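Local atomic coordinates of carbohydrate binding family 6 (Clostridium thermocellum, PDB entry 5A8C), a protein that probably removes alpha-L-arabinofuranosyl groups from arabinose-containing polysaccharides, as a family 43 glycoside hydrolase built on a five-bladed beta-propeller. Residues Ile188-Gly191 with Ser196-Gly199; Pro143-Asn148 with Ala173-Gly178. All blocks are in the same frame, centred on the assembly; numbering follows the deposited sequence.

Interaction 1 (Ile188-Gly191 with Ser196-Gly199); sequences IKLG and STVG
Two backbone hydrogen bonds tie Ile188-Gly191 to Ser196-Gly199. Val198 N donates to Lys189 O at 2.9 Å, and Gly191 N donates to Ser196 O at the same length. Both bonds are fairly straight at hydrogen, yet each donor stands well above the plane of the carbonyl it meets, 46° out. Between them Leu190 and Thr197 form an antiparallel non-hydrogen-bonded pair. Their CA-H groups lean on the same two carbonyl oxygens, Thr197 CA lying 3.4 Å from Lys189 O.

Side chains fill in on both sides of this backbone. Thr197 CG2 touches two methyls, Ile188 CD1 at 3.9 Å and Leu190 CD2 at 4.0 Å. With CG1 anti to the backbone N (chi1 -165°), Ile188 extends its CD1 toward Thr197 and Gly199 O. Lys189 and Val198 project from the same face, where Val198 CG2 also reaches over to Gly191. The lysine chain folds back at chi3 and chi4, bringing NZ to a water 2.8 Å away. That water also accepts from Lys189 N and donates to Val198 O, standing where the second direct bond of that pair would otherwise be.

Further out, Ser196 OG hydrogen-bonds to Asp193 within the connecting turn. The direct grip is thus main chain to main chain and depends little on side-chain identity; the water completes the more open Lys189/Val198 end, and the methyls of Ile188, Leu190 and Thr197 close the other side.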
ATOM      1  N   ILE A 188       5.129  14.674   1.394  1.00  6.67           N
ATOM      2  CA  ILE A 188       4.629  15.974   0.957  1.00  6.92           C
ATOM      3  C   ILE A 188       3.216  16.177   1.468  1.00  6.61           C
ATOM      4  O   ILE A 188       2.423  15.233   1.551  1.00  6.77           O
ATOM      5  CB  ILE A 188       4.709  16.119  -0.566  1.00  7.36           C
ATOM      6  CG1 ILE A 188       4.531  17.599  -1.018  1.00  8.37           C
ATOM      7  CG2 ILE A 188       3.741  15.186  -1.295  1.00  7.86           C
ATOM      8  CD1 ILE A 188       4.953  17.836  -2.450  1.00  9.39           C
ATOM      9  N   LYS A 189       2.882  17.405   1.849  1.00  7.10           N
ATOM     10  CA  LYS A 189       1.507  17.735   2.165  1.00  6.75           C
ATOM     11  C   LYS A 189       0.621  17.739   0.947  1.00  6.65           C
ATOM     12  O   LYS A 189       1.012  18.174  -0.128  1.00  7.32           O
ATOM     13  CB  LYS A 189       1.466  19.114   2.846  1.00  7.49           C
ATOM     14  CG  LYS A 189       2.105  19.103   4.180  1.00  8.98           C
ATOM     15  CD  LYS A 189       2.034  20.482   4.864  1.00 11.29           C
ATOM     16  CE  LYS A 189       2.727  21.648   4.136  1.00 15.28           C
ATOM     17  NZ  LYS A 189       4.207  21.489   3.987  1.00 18.25           N
ATOM     18  N   LEU A 190      -0.615  17.236   1.131  1.00  6.21           N
ATOM     19  CA  LEU A 190      -1.678  17.384   0.145  1.00  6.39           C
ATOM     20  C   LEU A 190      -2.675  18.406   0.603  1.00  6.53           C
ATOM     21  O   LEU A 190      -2.945  18.546   1.803  1.00  7.54           O
ATOM     22  CB  LEU A 190      -2.392  16.051  -0.117  1.00  6.90           C
ATOM     23  CG  LEU A 190      -1.518  14.861  -0.528  1.00  7.40           C
ATOM     24  CD1 LEU A 190      -2.393  13.677  -0.830  1.00  8.93           C
ATOM     25  CD2 LEU A 190      -0.601  15.206  -1.661  1.00  8.07           C
ATOM     26  N   GLY A 191      -3.276  19.117  -0.351  1.00  6.74           N
ATOM     27  CA  GLY A 191      -4.366  19.992  -0.022  1.00  7.30           C
ATOM     28  C   GLY A 191      -5.581  19.238   0.472  1.00  6.73           C
ATOM     29  O   GLY A 191      -5.730  18.018   0.258  1.00  7.13           O
ATOM     30  N   SER A 196      -4.059  17.882  -4.960  1.00  7.48           N
ATOM     31  CA  SER A 196      -3.067  18.914  -5.103  1.00  7.68           C
ATOM     32  C   SER A 196      -2.059  18.736  -4.006  1.00  7.66           C
ATOM     33  O   SER A 196      -2.375  18.163  -2.954  1.00  7.90           O
ATOM     34  CB  SER A 196      -3.758  20.272  -4.991  1.00  9.88           C
ATOM     35  OG  SER A 196      -4.406  20.453  -3.739  1.00 10.99           O
ATOM     36  N   THR A 197      -0.851  19.246  -4.237  1.00  8.24           N
ATOM     37  CA  THR A 197       0.164  19.301  -3.218  1.00  8.29           C
ATOM     38  C   THR A 197       0.269  20.713  -2.647  1.00  9.06           C
ATOM     39  O   THR A 197      -0.131  21.661  -3.294  1.00 11.62           O
ATOM     40  CB  THR A 197       1.515  18.818  -3.760  1.00  9.68           C
ATOM     41  OG1 THR A 197       1.914  19.631  -4.847  1.00 11.87           O
ATOM     42  CG2 THR A 197       1.499  17.373  -4.229  1.00 10.53           C
ATOM     43  N   VAL A 198       0.813  20.795  -1.441  1.00  8.76           N
ATOM     44  CA  VAL A 198       1.046  22.055  -0.798  1.00  9.86           C
ATOM     45  C   VAL A 198       2.519  22.059  -0.368  1.00 10.23           C
ATOM     46  O   VAL A 198       2.951  21.176   0.357  1.00 10.81           O
ATOM     47  CB  VAL A 198       0.154  22.238   0.463  1.00 11.75           C
ATOM     48  CG1 VAL A 198       0.494  23.560   1.172  1.00 14.66           C
ATOM     49  CG2 VAL A 198      -1.298  22.212   0.080  1.00 13.00           C
ATOM     50  N   GLY A 199       3.264  23.037  -0.824  1.00 11.38           N
ATOM     51  CA  GLY A 199       4.659  23.160  -0.405  1.00 11.90           C
ATOM     52  C   GLY A 199       5.531  22.139  -1.081  1.00 12.35           C
ATOM     53  O   GLY A 199       5.202  21.558  -2.123  1.00 14.00           O
TER
HETATM   54  O   HOH W   1       4.691  19.778   1.826  1.00 10.14           O

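Interaction 2 (Pro143-Asn148 with Ala173-Gly178)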
ATOM      1  N   PRO A 143       0.989  13.726 -13.449  1.00  8.27           N
ATOM      2  CA  PRO A 143       1.113  13.182 -12.082  1.00  8.08           C
ATOM      3  C   PRO A 143       0.882  14.229 -11.017  1.00  7.23           C
ATOM      4  O   PRO A 143       1.306  15.388 -11.148  1.00  9.38           O
ATOM      5  CB  PRO A 143       2.509  12.609 -12.055  1.00  9.65           C
ATOM      6  CG  PRO A 143       3.205  13.113 -13.227  1.00 11.17           C
ATOM      7  CD  PRO A 143       2.220  13.540 -14.241  1.00  8.95           C
ATOM      8  N   LEU A 144       0.339  13.791  -9.918  1.00  7.15           N
ATOM      9  CA  LEU A 144       0.214  14.574  -8.712  1.00  7.48           C
ATOM     10  C   LEU A 144       1.617  14.876  -8.140  1.00  7.46           C
ATOM     11  O   LEU A 144       1.877  15.985  -7.641  1.00  8.83           O
ATOM     12  CB  LEU A 144      -0.656  13.859  -7.709  1.00  7.69           C
ATOM     13  CG  LEU A 144      -0.826  14.524  -6.350  1.00  8.32           C
ATOM     14  CD1 LEU A 144      -1.456  15.899  -6.464  1.00  9.50           C
ATOM     15  CD2 LEU A 144      -1.688  13.658  -5.440  1.00  9.03           C
ATOM     16  N   VAL A 145       2.479  13.859  -8.135  1.00  7.60           N
ATOM     17  CA  VAL A 145       3.851  13.996  -7.686  1.00  8.26           C
ATOM     18  C   VAL A 145       4.763  13.413  -8.766  1.00  8.31           C
ATOM     19  O   VAL A 145       4.505  12.326  -9.276  1.00  8.18           O
ATOM     20  CB  VAL A 145       4.072  13.245  -6.334  1.00  9.69           C
ATOM     21  CG1 VAL A 145       5.543  13.321  -5.935  1.00 12.11           C
ATOM     22  CG2 VAL A 145       3.197  13.845  -5.234  1.00 11.10           C
ATOM     23  N   SER A 146       5.790  14.185  -9.147  1.00 11.59           N
ATOM     24  CA  SER A 146       6.658  13.821 -10.267  1.00 14.07           C
ATOM     25  C   SER A 146       8.101  14.064  -9.791  1.00 12.89           C
ATOM     26  O   SER A 146       8.357  14.617  -8.706  1.00 12.78           O
ATOM     27  CB  SER A 146       6.349  14.741 -11.499  1.00 15.72           C
ATOM     28  OG  SER A 146       6.904  16.015 -11.344  1.00 18.19           O
ATOM     29  N   TRP A 147       9.020  13.680 -10.666  1.00 14.55           N
ATOM     30  CA  TRP A 147      10.416  13.973 -10.432  1.00 15.58           C
ATOM     31  C   TRP A 147      10.685  15.470 -10.264  1.00 14.97           C
ATOM     32  O   TRP A 147      11.708  15.839  -9.689  1.00 20.02           O
ATOM     33  CB  TRP A 147      11.273  13.444 -11.593  1.00 17.37           C
ATOM     34  CG  TRP A 147      11.385  12.018 -11.554  1.00 20.68           C
ATOM     35  CD1 TRP A 147      10.863  11.097 -12.426  1.00 25.93           C
ATOM     36  CD2 TRP A 147      12.085  11.288 -10.571  1.00 20.87           C
ATOM     37  NE1 TRP A 147      11.189   9.818 -12.022  1.00 27.76           N
ATOM     38  CE2 TRP A 147      11.954   9.912 -10.883  1.00 23.56           C
ATOM     39  CE3 TRP A 147      12.845  11.666  -9.465  1.00 23.46           C
ATOM     40  CZ2 TRP A 147      12.558   8.939 -10.134  1.00 21.39           C
ATOM     41  CZ3 TRP A 147      13.419  10.686  -8.703  1.00 26.70           C
ATOM     42  CH2 TRP A 147      13.288   9.338  -9.054  1.00 25.62           C
ATOM     43  N   ASN A 148       9.819  16.317 -10.833  1.00 15.66           N
ATOM     44  CA  ASN A 148      10.016  17.759 -10.752  1.00 17.00           C
ATOM     45  C   ASN A 148       9.278  18.434  -9.606  1.00 16.16           C
ATOM     46  O   ASN A 148       9.415  19.645  -9.449  1.00 18.78           O
ATOM     47  CB  ASN A 148       9.631  18.362 -12.105  1.00 21.51           C
ATOM     48  CG  ASN A 148      10.621  17.999 -13.196  1.00 27.08           C
ATOM     49  OD1 ASN A 148      11.837  17.925 -12.950  1.00 32.38           O
ATOM     50  ND2 ASN A 148      10.116  17.761 -14.407  1.00 32.73           N
ATOM     51  N   ALA A 173      -3.424  16.355   5.367  1.00  6.49           N
ATOM     52  CA  ALA A 173      -3.067  15.125   4.658  1.00  6.32           C
ATOM     53  C   ALA A 173      -1.612  15.173   4.232  1.00  5.77           C
ATOM     54  O   ALA A 173      -1.054  16.233   3.868  1.00  6.26           O
ATOM     55  CB  ALA A 173      -3.948  14.948   3.428  1.00  7.17           C
ATOM     56  N   TYR A 174      -1.002  14.002   4.228  1.00  6.06           N
ATOM     57  CA  TYR A 174       0.380  13.761   3.851  1.00  6.24           C
ATOM     58  C   TYR A 174       0.453  12.579   2.929  1.00  5.62           C
ATOM     59  O   TYR A 174      -0.229  11.584   3.157  1.00  6.65           O
ATOM     60  CB  TYR A 174       1.242  13.452   5.059  1.00  6.49           C
ATOM     61  CG  TYR A 174       1.320  14.552   6.108  1.00  6.54           C
ATOM     62  CD1 TYR A 174       0.409  14.612   7.154  1.00  7.42           C
ATOM     63  CD2 TYR A 174       2.325  15.517   6.075  1.00  7.75           C
ATOM     64  CE1 TYR A 174       0.492  15.569   8.131  1.00  7.54           C
ATOM     65  CE2 TYR A 174       2.404  16.486   7.063  1.00  8.06           C
ATOM     66  CZ  TYR A 174       1.501  16.503   8.088  1.00  7.43           C
ATOM     67  OH  TYR A 174       1.605  17.483   9.061  1.00  8.83           O
ATOM     68  N   MET A 175       1.314  12.648   1.917  1.00  5.81           N
ATOM     69  CA  MET A 175       1.684  11.505   1.079  1.00  5.42           C
ATOM     70  C   MET A 175       3.133  11.146   1.345  1.00  5.47           C
ATOM     71  O   MET A 175       4.007  11.975   1.066  1.00  6.18           O
ATOM     72  CB  MET A 175       1.470  11.762  -0.378  1.00  6.33           C
ATOM     73  CG  MET A 175       1.883  10.571  -1.243  1.00  6.91           C
ATOM     74  SD  MET A 175       2.059  10.847  -3.008  1.00  8.85           S
ATOM     75  CE  MET A 175       0.349  10.927  -3.317  1.00 11.19           C
ATOM     76  N   TYR A 176       3.360   9.934   1.805  1.00  5.40           N
ATOM     77  CA  TYR A 176       4.696   9.350   1.943  1.00  5.57           C
ATOM     78  C   TYR A 176       4.975   8.520   0.700  1.00  5.61           C
ATOM     79  O   TYR A 176       4.056   7.873   0.182  1.00  6.28           O
ATOM     80  CB  TYR A 176       4.752   8.442   3.204  1.00  5.97           C
ATOM     81  CG  TYR A 176       4.409   9.160   4.487  1.00  5.95           C
ATOM     82  CD1 TYR A 176       3.101   9.479   4.836  1.00  6.13           C
ATOM     83  CD2 TYR A 176       5.421   9.585   5.378  1.00  5.93           C
ATOM     84  CE1 TYR A 176       2.791  10.170   5.991  1.00  6.30           C
ATOM     85  CE2 TYR A 176       5.100  10.253   6.543  1.00  6.50           C
ATOM     86  CZ  TYR A 176       3.792  10.571   6.858  1.00  6.17           C
ATOM     87  OH  TYR A 176       3.415  11.219   7.989  1.00  7.27           O
ATOM     88  N   PHE A 177       6.202   8.526   0.187  1.00  5.53           N
ATOM     89  CA  PHE A 177       6.484   7.804  -1.050  1.00  5.64           C
ATOM     90  C   PHE A 177       8.001   7.616  -1.161  1.00  5.65           C
ATOM     91  O   PHE A 177       8.764   8.140  -0.345  1.00  6.84           O
ATOM     92  CB  PHE A 177       5.899   8.541  -2.280  1.00  5.83           C
ATOM     93  CG  PHE A 177       6.436   9.939  -2.468  1.00  6.35           C
ATOM     94  CD1 PHE A 177       5.880  11.009  -1.774  1.00  6.58           C
ATOM     95  CD2 PHE A 177       7.421  10.201  -3.388  1.00  7.06           C
ATOM     96  CE1 PHE A 177       6.344  12.319  -1.985  1.00  7.58           C
ATOM     97  CE2 PHE A 177       7.881  11.488  -3.625  1.00  7.69           C
ATOM     98  CZ  PHE A 177       7.316  12.540  -2.931  1.00  7.93           C
ATOM     99  N   GLY A 178       8.394   6.884  -2.181  1.00  5.85           N
ATOM    100  CA  GLY A 178       9.808   6.658  -2.425  1.00  6.72           C
ATOM    101  C   GLY A 178      10.163   5.189  -2.472  1.00  5.95           C
ATOM    102  O   GLY A 178       9.317   4.293  -2.379  1.00  6.63           O
TER
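Val145 has the largest share of this contact, and its two methyls divide the work. CG1 meets the far end of the Phe177 ring, 3.6 Å from CZ and 3.8 Å from CE2, approaching the ring obliquely. CG2 turns to the thioether of Met175 and stops 3.9 Å from SD. The valine has CG1 anti to its own N (chi1 176°), a setting that spreads the two branches over Met175 and Phe177.

Met175 leaves strand 173-178 nearly extended through chi1 and chi2, then bends at chi3 (-74°). The bend carries CE across to Leu144, whose CD2 lies 4.0 Å away. Two positions along the strand, Phe177 points the same way, and its ring has the carbonyl oxygen Met175 O at its edge, in the ring plane.

Ile124 of strand 124-129 lies against both Met175 and Phe177, and Leu144 and Val145 both face it in a classic beta bulge. Just beyond, Ser146 OG accepts from Asn148 N at 3.0 Å, an ST turn that leads the chain away. The junction is purely apolar. Val145 bonds through its backbone to Ile124, so the segment probably extends the sheet of strand 124-129, and the contact is consistent with packing between successive blades of the five-bladed propeller.

The centres of interactions 1 and 2 are 9 Å apart, on the same side of the chain's centre. Interaction 2 comes first along the chain and closes at strand 173-178; strand 185-190, which opens interaction 1, is the next strand and its antiparallel neighbour in one sheet. Backbone bonds join them directly: Ile188 O lies 2.8 Å from Met175 N, and Leu190 N 2.9 Å from Ala173 O. The 143-148 segment also touches the hairpin end, with Leu144 O 3.7 Å from Thr197 CG2. In this sheet strand 185-190 thus pairs with 173-178 and with the short, weakly bonded strand 197-198, while the loop segment 143-148 packs on the face of 173-178 carrying Met175 and Phe177.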